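PDB 1WVG: CDP-glucose 4,6-dehydratase from Salmonella enterica subsp. enterica serovar Typhi, which catalyses the NAD(+)-dependent conversion of CDP-D-glucose to CDP-4-dehydro-6-deoxy-D-glucose and water, a step toward CDP-linked dideoxy sugars of the lipopolysaccharide O-antigen. Local coordinates for residues A[15-20]-A[59-64]; A[33-38]-A[77-82]; A[317-322]-A[351-356]. All coordinates share one frame; numbering follows the deposited sequence.

Contact 1: A[15-20]-A[59-64]; sequences TGHTGF and MESHIG. With APR (adenosine-5-diphosphoribose), chain C.
His-17 and Ser-61 join the dinucleotide-binding loop 15-20 to strand 60-63 through one nearly straight hydrogen bond. His-17 NE2 and Ser-61 OG lie 2.8 Å apart with an angle of 169°, and the hydroxyl meets the imidazole at its edge, in the ring plane; either partner could be the donor. With CG between the backbone N and carbonyl carbon (chi1 64°), the imidazole is turned toward the strand, and Ser-61 OG, anti to its backbone N, meets it. The apolar part is small. The Met-59 sulfur stands obliquely to the imidazole, SD being 5.0 Å from the centroid of the His-17 ring, and the CG2 methyl of Thr-18 covers the rim of one ring face. Farther along, Thr-18 CG2 comes within 4.4 Å of Ile-63 CD1.

The same loop supplies two of the hydrogen bonds to the bound adenosine-5-diphosphoribose; Lys-161 and Arg-206 add others. Thr-18 OG1 is hydrogen-bonded to the ribose O3' of the nucleotide at 2.5 Å, and it also bonds the carbonyl of Leu-41. Phe-20 N, at the start of helix 20-31, donates a straight bond to phosphate oxygen O2A of the nucleotide (2.7 Å, 176°). The ligand's O3' and O5' lie close against the backbone of the type I beta turn from Gly-16 to Gly-19. This is the glycine-rich turn of a Rossmann fold, where a helix start receives the diphosphate. From the other segment, Gly-64 O approaches adenine C2 of the nucleotide at 3.3 Å.

The loop follows strand 11-15 and leads into helix 20-31, whereas strand 60-63 pairs in parallel with strand 35-40. Ala-40 of that strand touches both His-17 and Thr-18, and Ser-26 of helix 20-31 packs against His-17 and Met-59.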
loop_
_atom_site.group_PDB
_atom_site.type_symbol
_atom_site.label_atom_id
_atom_site.label_comp_id
_atom_site.label_asym_id
_atom_site.label_seq_id
_atom_site.Cartn_x
_atom_site.Cartn_y
_atom_site.Cartn_z
ATOM N N THR A 15 -30.998 0.564 -17.489
ATOM C CA THR A 15 -30.868 1.980 -17.743
ATOM C C THR A 15 -29.841 2.101 -18.857
ATOM O O THR A 15 -28.995 1.219 -18.957
ATOM C CB THR A 15 -30.482 2.816 -16.494
ATOM O OG1 THR A 15 -29.107 2.667 -16.148
ATOM C CG2 THR A 15 -31.410 2.547 -15.303
ATOM N N GLY A 16 -29.915 3.137 -19.706
ATOM C CA GLY A 16 -28.955 3.271 -20.805
ATOM C C GLY A 16 -29.015 2.141 -21.841
ATOM O O GLY A 16 -27.992 1.715 -22.429
ATOM N N HIS A 17 -30.233 1.665 -22.133
ATOM C CA HIS A 17 -30.440 0.562 -23.100
ATOM C C HIS A 17 -30.303 1.013 -24.544
ATOM O O HIS A 17 -30.133 0.200 -25.465
ATOM C CB HIS A 17 -31.826 -0.102 -22.883
ATOM C CG HIS A 17 -32.905 0.885 -23.176
ATOM N ND1 HIS A 17 -33.026 2.068 -22.453
ATOM C CD2 HIS A 17 -33.866 0.887 -24.156
ATOM C CE1 HIS A 17 -34.047 2.744 -22.975
ATOM N NE2 HIS A 17 -34.578 2.060 -23.999
ATOM N N THR A 18 -30.373 2.335 -24.727
ATOM C CA THR A 18 -30.282 2.899 -26.078
ATOM C C THR A 18 -28.872 2.975 -26.671
ATOM O O THR A 18 -28.691 3.248 -27.868
ATOM C CB THR A 18 -31.024 4.250 -26.142
ATOM O OG1 THR A 18 -30.381 5.158 -25.263
ATOM C CG2 THR A 18 -32.459 4.024 -25.638
ATOM N N GLY A 19 -27.878 2.736 -25.828
ATOM C CA GLY A 19 -26.508 2.796 -26.247
ATOM C C GLY A 19 -25.990 1.521 -26.879
ATOM O O GLY A 19 -26.713 0.551 -27.162
ATOM N N PHE A 20 -24.668 1.585 -27.088
ATOM C CA PHE A 20 -23.919 0.493 -27.692
ATOM C C PHE A 20 -23.981 -0.759 -26.827
ATOM O O PHE A 20 -24.450 -1.812 -27.259
ATOM C CB PHE A 20 -22.485 0.976 -28.001
ATOM C CG PHE A 20 -21.528 -0.087 -28.479
ATOM C CD1 PHE A 20 -21.770 -0.808 -29.646
ATOM C CD2 PHE A 20 -20.354 -0.331 -27.767
ATOM C CE1 PHE A 20 -20.876 -1.772 -30.109
ATOM C CE2 PHE A 20 -19.450 -1.301 -28.198
ATOM C CZ PHE A 20 -19.706 -1.992 -29.383
ATOM N N MET A 59 -38.927 -4.485 -27.155
ATOM C CA MET A 59 -38.877 -4.258 -25.747
ATOM C C MET A 59 -39.621 -3.022 -25.383
ATOM O O MET A 59 -39.978 -2.254 -26.254
ATOM C CB MET A 59 -37.388 -4.116 -25.329
ATOM C CG MET A 59 -36.802 -2.748 -25.619
ATOM S SD MET A 59 -35.043 -2.703 -25.159
ATOM C CE MET A 59 -35.071 -1.968 -23.486
ATOM N N GLU A 60 -39.809 -2.846 -24.087
ATOM C CA GLU A 60 -40.473 -1.680 -23.604
ATOM C C GLU A 60 -39.391 -0.633 -23.424
ATOM O O GLU A 60 -38.641 -0.615 -22.450
ATOM C CB GLU A 60 -41.257 -1.969 -22.291
ATOM C CG GLU A 60 -42.087 -0.780 -21.756
ATOM C CD GLU A 60 -42.714 -1.017 -20.388
ATOM O OE1 GLU A 60 -42.755 -2.101 -19.815
ATOM O OE2 GLU A 60 -43.210 0.088 -19.876
ATOM N N SER A 61 -39.281 0.245 -24.394
ATOM C CA SER A 61 -38.275 1.288 -24.328
ATOM C C SER A 61 -38.828 2.626 -23.825
ATOM O O SER A 61 -39.678 3.273 -24.446
ATOM C CB SER A 61 -37.580 1.410 -25.672
ATOM O OG SER A 61 -36.751 2.555 -25.653
ATOM N N HIS A 62 -38.339 3.077 -22.677
ATOM C CA HIS A 62 -38.804 4.337 -22.117
ATOM C C HIS A 62 -37.725 5.413 -22.178
ATOM O O HIS A 62 -36.594 5.204 -21.706
ATOM C CB HIS A 62 -39.353 4.160 -20.682
ATOM C CG HIS A 62 -39.660 5.455 -19.985
ATOM N ND1 HIS A 62 -40.965 5.836 -19.683
ATOM C CD2 HIS A 62 -38.831 6.446 -19.539
ATOM C CE1 HIS A 62 -40.894 7.029 -19.080
ATOM N NE2 HIS A 62 -39.628 7.426 -18.976
ATOM N N ILE A 63 -38.106 6.572 -22.760
ATOM C CA ILE A 63 -37.213 7.708 -22.922
ATOM C C ILE A 63 -37.261 8.600 -21.716
ATOM O O ILE A 63 -38.289 9.187 -21.438
ATOM C CB ILE A 63 -37.516 8.519 -24.169
ATOM C CG1 ILE A 63 -37.056 7.711 -25.354
ATOM C CG2 ILE A 63 -36.680 9.787 -24.127
ATOM C CD1 ILE A 63 -35.804 6.890 -25.041
ATOM N N GLY A 64 -36.152 8.698 -20.995
ATOM C CA GLY A 64 -36.139 9.530 -19.800
ATOM C C GLY A 64 -34.734 9.815 -19.259
ATOM O O GLY A 64 -33.748 9.192 -19.664
HETATM N N1 APR C . -30.295 9.748 -18.580
HETATM C C2 APR C . -30.547 8.530 -19.116
HETATM N N3 APR C . -29.820 7.839 -19.941
HETATM C C4 APR C . -28.663 8.467 -20.235
HETATM C C5 APR C . -28.238 9.673 -19.772
HETATM C C6 APR C . -29.126 10.369 -18.896
HETATM N N6 APR C . -28.904 11.548 -18.291
HETATM N N7 APR C . -26.982 9.978 -20.280
HETATM C C8 APR C . -26.682 8.950 -21.058
HETATM N N9 APR C . -27.666 8.010 -21.063
HETATM C "C1'" APR C . -27.734 6.754 -21.790
HETATM C "C2'" APR C . -27.733 6.987 -23.276
HETATM O "O2'" APR C . -29.023 7.448 -23.703
HETATM C "C3'" APR C . -27.413 5.564 -23.740
HETATM O "O3'" APR C . -28.491 4.616 -23.713
HETATM O "O4'" APR C . -26.556 6.045 -21.573
HETATM C "C4'" APR C . -26.321 5.195 -22.699
HETATM C "C5'" APR C . -24.916 5.509 -23.120
HETATM O "O5'" APR C . -24.577 4.600 -24.196
HETATM P PA APR C . -23.289 4.854 -25.160
HETATM O O1A APR C . -22.949 6.330 -25.313
HETATM O O2A APR C . -23.430 3.930 -26.392
HETATM O O3A APR C . -22.132 4.269 -24.267
HETATM P PB APR C . -21.784 2.702 -24.005
HETATM O O1B APR C . -20.489 2.435 -24.735
HETATM O O2B APR C . -22.981 1.800 -24.243
HETATM O O5D APR C . -21.622 2.735 -22.421
HETATM C C5D APR C . -22.551 1.973 -21.634
HETATM O O4D APR C . -20.847 1.183 -20.014
HETATM O O1D APR C . -18.586 1.678 -20.359
HETATM C C1D APR C . -19.790 2.003 -19.606
HETATM O O2D APR C . -19.695 4.391 -19.061
HETATM C C2D APR C . -20.223 3.403 -19.968
HETATM O O3D APR C . -21.899 3.490 -18.275
HETATM C C3D APR C . -21.713 3.362 -19.683
HETATM C C4D APR C . -22.058 1.986 -20.205
#

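Contact 2: A[33-38]-A[77-82]; sequences GAIVKG and AEFKPE
Ile-35 meets Phe-79 with both its backbone and its side chain. Its carbonyl O approaches the edge of the aromatic ring, near the ring plane, with 3.1 Å between Ile-35 O and Phe-79 CZ. The branch methyl Ile-35 CG2 lies anti to the backbone N and reaches Phe-79 CE1 at 4.1 Å.

At Val-36 the side chain turns from the helix toward the opposite side of the sheet, where Leu-29 and Thr-30 of helix 20-31 receive it. This two-sided use of strand 35-40 belongs to the alpha/beta sandwich of the Rossmann fold.

Lys-37 lies over the Phe-79 ring. Its CB stands above the middle of one face, 3.5 Å from the ring centroid and 9° off the normal, in a CH-pi contact. With CG anti to the backbone N (chi1 171°) and the remaining torsions extended, the chain runs back over the phenyl group in the opposite direction, bringing Lys-37 CD to 3.7 Å from Phe-79 CG. Lys-37 NZ then forms a salt bridge with Glu-78 OE1 at 3.0 Å, and it is also hydrogen-bonded to the carbonyl of Ser-75.

One lysine thus serves two chemistries: its methylene groups pack on an aromatic face while its ammonium group finds the carboxylate of Glu-78 and the carbonyl of Ser-75 in helix 69-79. Because Glu-78 is poorly ordered, the ionic part probably holds less firmly than the buried hydrocarbon packing.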
loop_
_atom_site.group_PDB
_atom_site.type_symbol
_atom_site.label_atom_id
_atom_site.label_comp_id
_atom_site.label_asym_id
_atom_site.label_seq_id
_atom_site.Cartn_x
_atom_site.Cartn_y
_atom_site.Cartn_z
ATOM N N GLY A 33 -35.362 -14.685 -23.616
ATOM C CA GLY A 33 -36.682 -14.849 -23.061
ATOM C C GLY A 33 -37.012 -13.844 -21.996
ATOM O O GLY A 33 -38.153 -13.809 -21.511
ATOM N N ALA A 34 -36.031 -13.003 -21.650
ATOM C CA ALA A 34 -36.270 -11.989 -20.622
ATOM C C ALA A 34 -37.211 -10.846 -21.014
ATOM O O ALA A 34 -37.329 -10.457 -22.198
ATOM C CB ALA A 34 -34.931 -11.397 -20.180
ATOM N N ILE A 35 -37.856 -10.265 -19.992
ATOM C CA ILE A 35 -38.724 -9.114 -20.203
ATOM C C ILE A 35 -38.003 -7.837 -19.778
ATOM O O ILE A 35 -37.918 -7.496 -18.595
ATOM C CB ILE A 35 -40.081 -9.227 -19.538
ATOM C CG1 ILE A 35 -40.816 -10.510 -19.945
ATOM C CG2 ILE A 35 -40.902 -8.014 -19.930
ATOM C CD1 ILE A 35 -41.997 -10.748 -19.015
ATOM N N VAL A 36 -37.479 -7.131 -20.778
ATOM C CA VAL A 36 -36.695 -5.924 -20.582
ATOM C C VAL A 36 -37.405 -4.610 -20.805
ATOM O O VAL A 36 -38.129 -4.449 -21.791
ATOM C CB VAL A 36 -35.510 -5.969 -21.529
ATOM C CG1 VAL A 36 -34.498 -4.844 -21.246
ATOM C CG2 VAL A 36 -34.868 -7.351 -21.484
ATOM N N LYS A 37 -37.150 -3.680 -19.874
ATOM C CA LYS A 37 -37.675 -2.320 -19.899
ATOM C C LYS A 37 -36.444 -1.431 -19.842
ATOM O O LYS A 37 -35.634 -1.575 -18.952
ATOM C CB LYS A 37 -38.694 -2.029 -18.810
ATOM C CG LYS A 37 -39.080 -0.553 -18.703
ATOM C CD LYS A 37 -40.307 -0.288 -17.811
ATOM C CE LYS A 37 -40.671 1.199 -17.752
ATOM N NZ LYS A 37 -41.760 1.571 -16.830
ATOM N N GLY A 38 -36.250 -0.566 -20.819
ATOM C CA GLY A 38 -35.084 0.284 -20.838
ATOM C C GLY A 38 -35.461 1.684 -20.402
ATOM O O GLY A 38 -36.614 2.093 -20.491
ATOM N N ALA A 77 -40.852 1.420 -10.366
ATOM C CA ALA A 77 -42.008 1.041 -9.547
ATOM C C ALA A 77 -43.124 0.319 -10.312
ATOM O O ALA A 77 -43.655 -0.707 -9.895
ATOM C CB ALA A 77 -42.566 2.294 -8.882
ATOM N N GLU A 78 -43.463 0.880 -11.459
ATOM C CA GLU A 78 -44.528 0.348 -12.265
ATOM C C GLU A 78 -44.236 -0.967 -12.934
ATOM O O GLU A 78 -45.185 -1.662 -13.318
ATOM C CB GLU A 78 -44.974 1.369 -13.317
ATOM C CG GLU A 78 -44.905 0.776 -14.731
ATOM C CD GLU A 78 -44.951 1.804 -15.826
ATOM O OE1 GLU A 78 -44.304 2.849 -15.817
ATOM O OE2 GLU A 78 -45.752 1.436 -16.798
ATOM N N PHE A 79 -42.939 -1.285 -13.096
ATOM C CA PHE A 79 -42.503 -2.513 -13.775
ATOM C C PHE A 79 -42.172 -3.624 -12.793
ATOM O O PHE A 79 -42.267 -4.829 -13.087
ATOM C CB PHE A 79 -41.276 -2.163 -14.670
ATOM C CG PHE A 79 -40.691 -3.246 -15.565
ATOM C CD1 PHE A 79 -41.438 -3.800 -16.604
ATOM C CD2 PHE A 79 -39.365 -3.659 -15.415
ATOM C CE1 PHE A 79 -40.905 -4.771 -17.450
ATOM C CE2 PHE A 79 -38.816 -4.636 -16.246
ATOM C CZ PHE A 79 -39.586 -5.185 -17.270
ATOM N N LYS A 80 -41.738 -3.189 -11.610
ATOM C CA LYS A 80 -41.361 -4.135 -10.590
ATOM C C LYS A 80 -40.413 -5.170 -11.148
ATOM O O LYS A 80 -40.729 -6.336 -11.159
ATOM C CB LYS A 80 -42.531 -4.866 -9.958
ATOM C CG LYS A 80 -43.839 -4.083 -9.955
ATOM C CD LYS A 80 -45.065 -4.987 -10.117
ATOM C CE LYS A 80 -45.827 -4.794 -11.432
ATOM N NZ LYS A 80 -45.873 -5.982 -12.318
ATOM N N PRO A 81 -39.230 -4.767 -11.592
ATOM C CA PRO A 81 -38.271 -5.746 -12.100
ATOM C C PRO A 81 -37.687 -6.595 -10.969
ATOM O O PRO A 81 -37.787 -6.294 -9.771
ATOM C CB PRO A 81 -37.104 -4.890 -12.609
ATOM C CG PRO A 81 -37.116 -3.631 -11.735
ATOM C CD PRO A 81 -38.576 -3.451 -11.302
ATOM N N GLU A 82 -37.010 -7.659 -11.332
ATOM C CA GLU A 82 -36.368 -8.471 -10.317
ATOM C C GLU A 82 -34.853 -8.280 -10.464
ATOM O O GLU A 82 -34.063 -8.588 -9.580
ATOM C CB GLU A 82 -36.663 -9.957 -10.552
ATOM C CG GLU A 82 -38.162 -10.207 -10.825
ATOM C CD GLU A 82 -38.471 -11.096 -12.005
ATOM O OE1 GLU A 82 -38.270 -10.804 -13.163
ATOM O OE2 GLU A 82 -39.017 -12.227 -11.656
#

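Contact 3: A[317-322]-A[351-356]; sequences HPRWGL and SDYMSA
Tyr-353 takes Arg-319 over one face of its ring and turns an edge to Trp-320. The aliphatic part of the arginine crosses the phenol face at about a right angle, with 3.4 Å between Arg-319 CD and Tyr-353 CZ. The guanidinium plane is tilted 33° from the ring. On the Trp-320 side the geometry is edge-to-face: with CG anti to the backbone N (chi1 -173°), Tyr-353 presents CD1 to the indole face, and the planes stand at 84° with the ring centroids 5.0 Å apart. Tyr-353 CB lies 3.6 Å from Trp-320 CH2. The methyl of Ala-356 fills the corner between Arg-319 and Trp-320, its CB 3.8 Å from Arg-319 CB and 4.0 Å from Trp-320 CD1. Bends at chi2 and chi3 carry the poorly ordered arginine to the backbone of helix 342-355, where Arg-319 NH2 makes a weak hydrogen bond to Met-354 O at 3.1 Å.

The contact packs helix 342-355 on the loop between helices 308-314 and 322-337, and Gly-321 at the end of that loop is the N-cap of helix 322-337.

Farther out, a water donates to both His-317 O (2.7 Å) and Tyr-353 OH (2.8 Å). Glu-237 positions both sides: its carboxylate bonds the tyrosine hydroxyl and the backbone N atoms of Arg-319 and Trp-320. Arg-328 forms a salt bridge with Asp-352 and a cation-pi contact with the indole.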
loop_
_atom_site.group_PDB
_atom_site.type_symbol
_atom_site.label_atom_id
_atom_site.label_comp_id
_atom_site.label_asym_id
_atom_site.label_seq_id
_atom_site.Cartn_x
_atom_site.Cartn_y
_atom_site.Cartn_z
ATOM N N HIS A 317 -14.351 -16.690 -18.017
ATOM C CA HIS A 317 -13.205 -16.517 -18.886
ATOM C C HIS A 317 -13.676 -15.941 -20.219
ATOM O O HIS A 317 -14.850 -16.117 -20.580
ATOM C CB HIS A 317 -12.458 -17.851 -19.072
ATOM C CG HIS A 317 -12.276 -18.601 -17.763
ATOM N ND1 HIS A 317 -11.088 -18.544 -17.037
ATOM C CD2 HIS A 317 -13.142 -19.399 -17.059
ATOM C CE1 HIS A 317 -11.255 -19.289 -15.945
ATOM N NE2 HIS A 317 -12.485 -19.818 -15.921
ATOM N N PRO A 318 -12.783 -15.211 -20.918
ATOM C CA PRO A 318 -13.138 -14.618 -22.196
ATOM C C PRO A 318 -13.113 -15.652 -23.302
ATOM O O PRO A 318 -12.357 -16.628 -23.291
ATOM C CB PRO A 318 -12.107 -13.544 -22.499
ATOM C CG PRO A 318 -11.047 -13.620 -21.409
ATOM C CD PRO A 318 -11.597 -14.524 -20.329
ATOM N N ARG A 319 -13.968 -15.415 -24.269
ATOM C CA ARG A 319 -14.097 -16.318 -25.371
ATOM C C ARG A 319 -13.296 -15.993 -26.600
ATOM O O ARG A 319 -12.705 -16.895 -27.187
ATOM C CB ARG A 319 -15.550 -16.606 -25.714
ATOM C CG ARG A 319 -16.065 -17.703 -24.789
ATOM C CD ARG A 319 -17.386 -17.366 -24.120
ATOM N NE ARG A 319 -18.453 -18.280 -24.505
ATOM C CZ ARG A 319 -19.561 -18.508 -23.784
ATOM N NH1 ARG A 319 -19.778 -17.904 -22.607
ATOM N NH2 ARG A 319 -20.458 -19.362 -24.250
ATOM N N TRP A 320 -13.296 -14.737 -27.014
ATOM C CA TRP A 320 -12.566 -14.419 -28.218
ATOM C C TRP A 320 -11.299 -13.644 -28.037
ATOM O O TRP A 320 -11.154 -12.852 -27.118
ATOM C CB TRP A 320 -13.429 -13.612 -29.159
ATOM C CG TRP A 320 -14.568 -14.452 -29.616
ATOM C CD1 TRP A 320 -14.566 -15.801 -29.755
ATOM C CD2 TRP A 320 -15.852 -14.002 -30.017
ATOM N NE1 TRP A 320 -15.773 -16.239 -30.233
ATOM C CE2 TRP A 320 -16.589 -15.152 -30.397
ATOM C CE3 TRP A 320 -16.426 -12.748 -30.080
ATOM C CZ2 TRP A 320 -17.897 -15.061 -30.834
ATOM C CZ3 TRP A 320 -17.721 -12.650 -30.529
ATOM C CH2 TRP A 320 -18.445 -13.792 -30.891
ATOM N N GLY A 321 -10.411 -13.866 -28.981
ATOM C CA GLY A 321 -9.136 -13.158 -29.045
ATOM C C GLY A 321 -9.279 -11.823 -29.814
ATOM O O GLY A 321 -10.218 -11.581 -30.613
ATOM N N LEU A 322 -8.321 -10.940 -29.542
ATOM C CA LEU A 322 -8.261 -9.629 -30.153
ATOM C C LEU A 322 -8.337 -9.728 -31.675
ATOM O O LEU A 322 -9.063 -9.047 -32.406
ATOM C CB LEU A 322 -6.973 -8.913 -29.681
ATOM C CG LEU A 322 -6.875 -7.512 -30.255
ATOM C CD1 LEU A 322 -8.215 -6.818 -30.053
ATOM C CD2 LEU A 322 -5.798 -6.692 -29.566
ATOM N N SER A 351 -25.096 -15.707 -30.869
ATOM C CA SER A 351 -25.126 -17.152 -30.930
ATOM C C SER A 351 -23.736 -17.781 -31.046
ATOM O O SER A 351 -23.389 -18.782 -30.433
ATOM C CB SER A 351 -25.971 -17.588 -32.117
ATOM O OG SER A 351 -25.145 -18.348 -32.986
ATOM N N ASP A 352 -22.924 -17.190 -31.886
ATOM C CA ASP A 352 -21.584 -17.684 -32.087
ATOM C C ASP A 352 -20.833 -17.597 -30.781
ATOM O O ASP A 352 -20.032 -18.446 -30.442
ATOM C CB ASP A 352 -20.839 -16.741 -33.066
ATOM C CG ASP A 352 -21.157 -16.928 -34.525
ATOM O OD1 ASP A 352 -21.815 -17.875 -34.908
ATOM O OD2 ASP A 352 -20.650 -15.992 -35.326
ATOM N N TYR A 353 -21.059 -16.497 -30.073
ATOM C CA TYR A 353 -20.368 -16.314 -28.828
ATOM C C TYR A 353 -20.837 -17.348 -27.867
ATOM O O TYR A 353 -20.041 -17.942 -27.151
ATOM C CB TYR A 353 -20.531 -14.911 -28.201
ATOM C CG TYR A 353 -19.669 -14.639 -26.964
ATOM C CD1 TYR A 353 -18.397 -14.075 -27.060
ATOM C CD2 TYR A 353 -20.155 -14.902 -25.683
ATOM C CE1 TYR A 353 -17.637 -13.791 -25.926
ATOM C CE2 TYR A 353 -19.395 -14.679 -24.535
ATOM C CZ TYR A 353 -18.128 -14.120 -24.662
ATOM O OH TYR A 353 -17.383 -13.850 -23.539
ATOM N N MET A 354 -22.136 -17.539 -27.848
ATOM C CA MET A 354 -22.661 -18.532 -26.935
ATOM C C MET A 354 -22.107 -19.908 -27.256
ATOM O O MET A 354 -22.078 -20.821 -26.435
ATOM C CB MET A 354 -24.188 -18.566 -26.973
ATOM C CG MET A 354 -24.757 -17.260 -26.488
ATOM S SD MET A 354 -25.553 -17.454 -24.880
ATOM C CE MET A 354 -27.160 -16.725 -25.291
ATOM N N SER A 355 -21.670 -20.066 -28.491
ATOM C CA SER A 355 -21.105 -21.338 -28.890
ATOM C C SER A 355 -19.616 -21.413 -28.538
ATOM O O SER A 355 -19.134 -22.484 -28.185
ATOM C CB SER A 355 -21.385 -21.649 -30.353
ATOM O OG SER A 355 -22.606 -21.038 -30.721
ATOM N N ALA A 356 -18.910 -20.261 -28.627
ATOM C CA ALA A 356 -17.478 -20.096 -28.345
ATOM C C ALA A 356 -17.119 -20.610 -26.953
ATOM O O ALA A 356 -16.224 -21.449 -26.794
ATOM C CB ALA A 356 -17.051 -18.636 -28.532
HETATM O O HOH W 1 -17.345 -15.579 -21.323
#

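Overall arrangement
Contacts 1 and 2 both reach one Rossmann sheet, through its neighbouring strands 60-63 and 35-40, their centres about 12 Å apart and their segments alternating along the chain. They meet where these strands run side by side: Glu-60 O to Gly-38 N (2.9 Å) and His-62 N to Gly-38 O (3.0 Å) are probable backbone hydrogen bonds. Contact 1 holds part of the adenosine-5-diphosphoribose pocket, whereas in contact 2 the side chain of Val-36 is about 11 Å from that ligand. Contact 3 touches neither; its centre lies about 26 Å from that of contact 1 and about 27 Å from that of contact 2, with nearest atoms about 11 and 9 Å away.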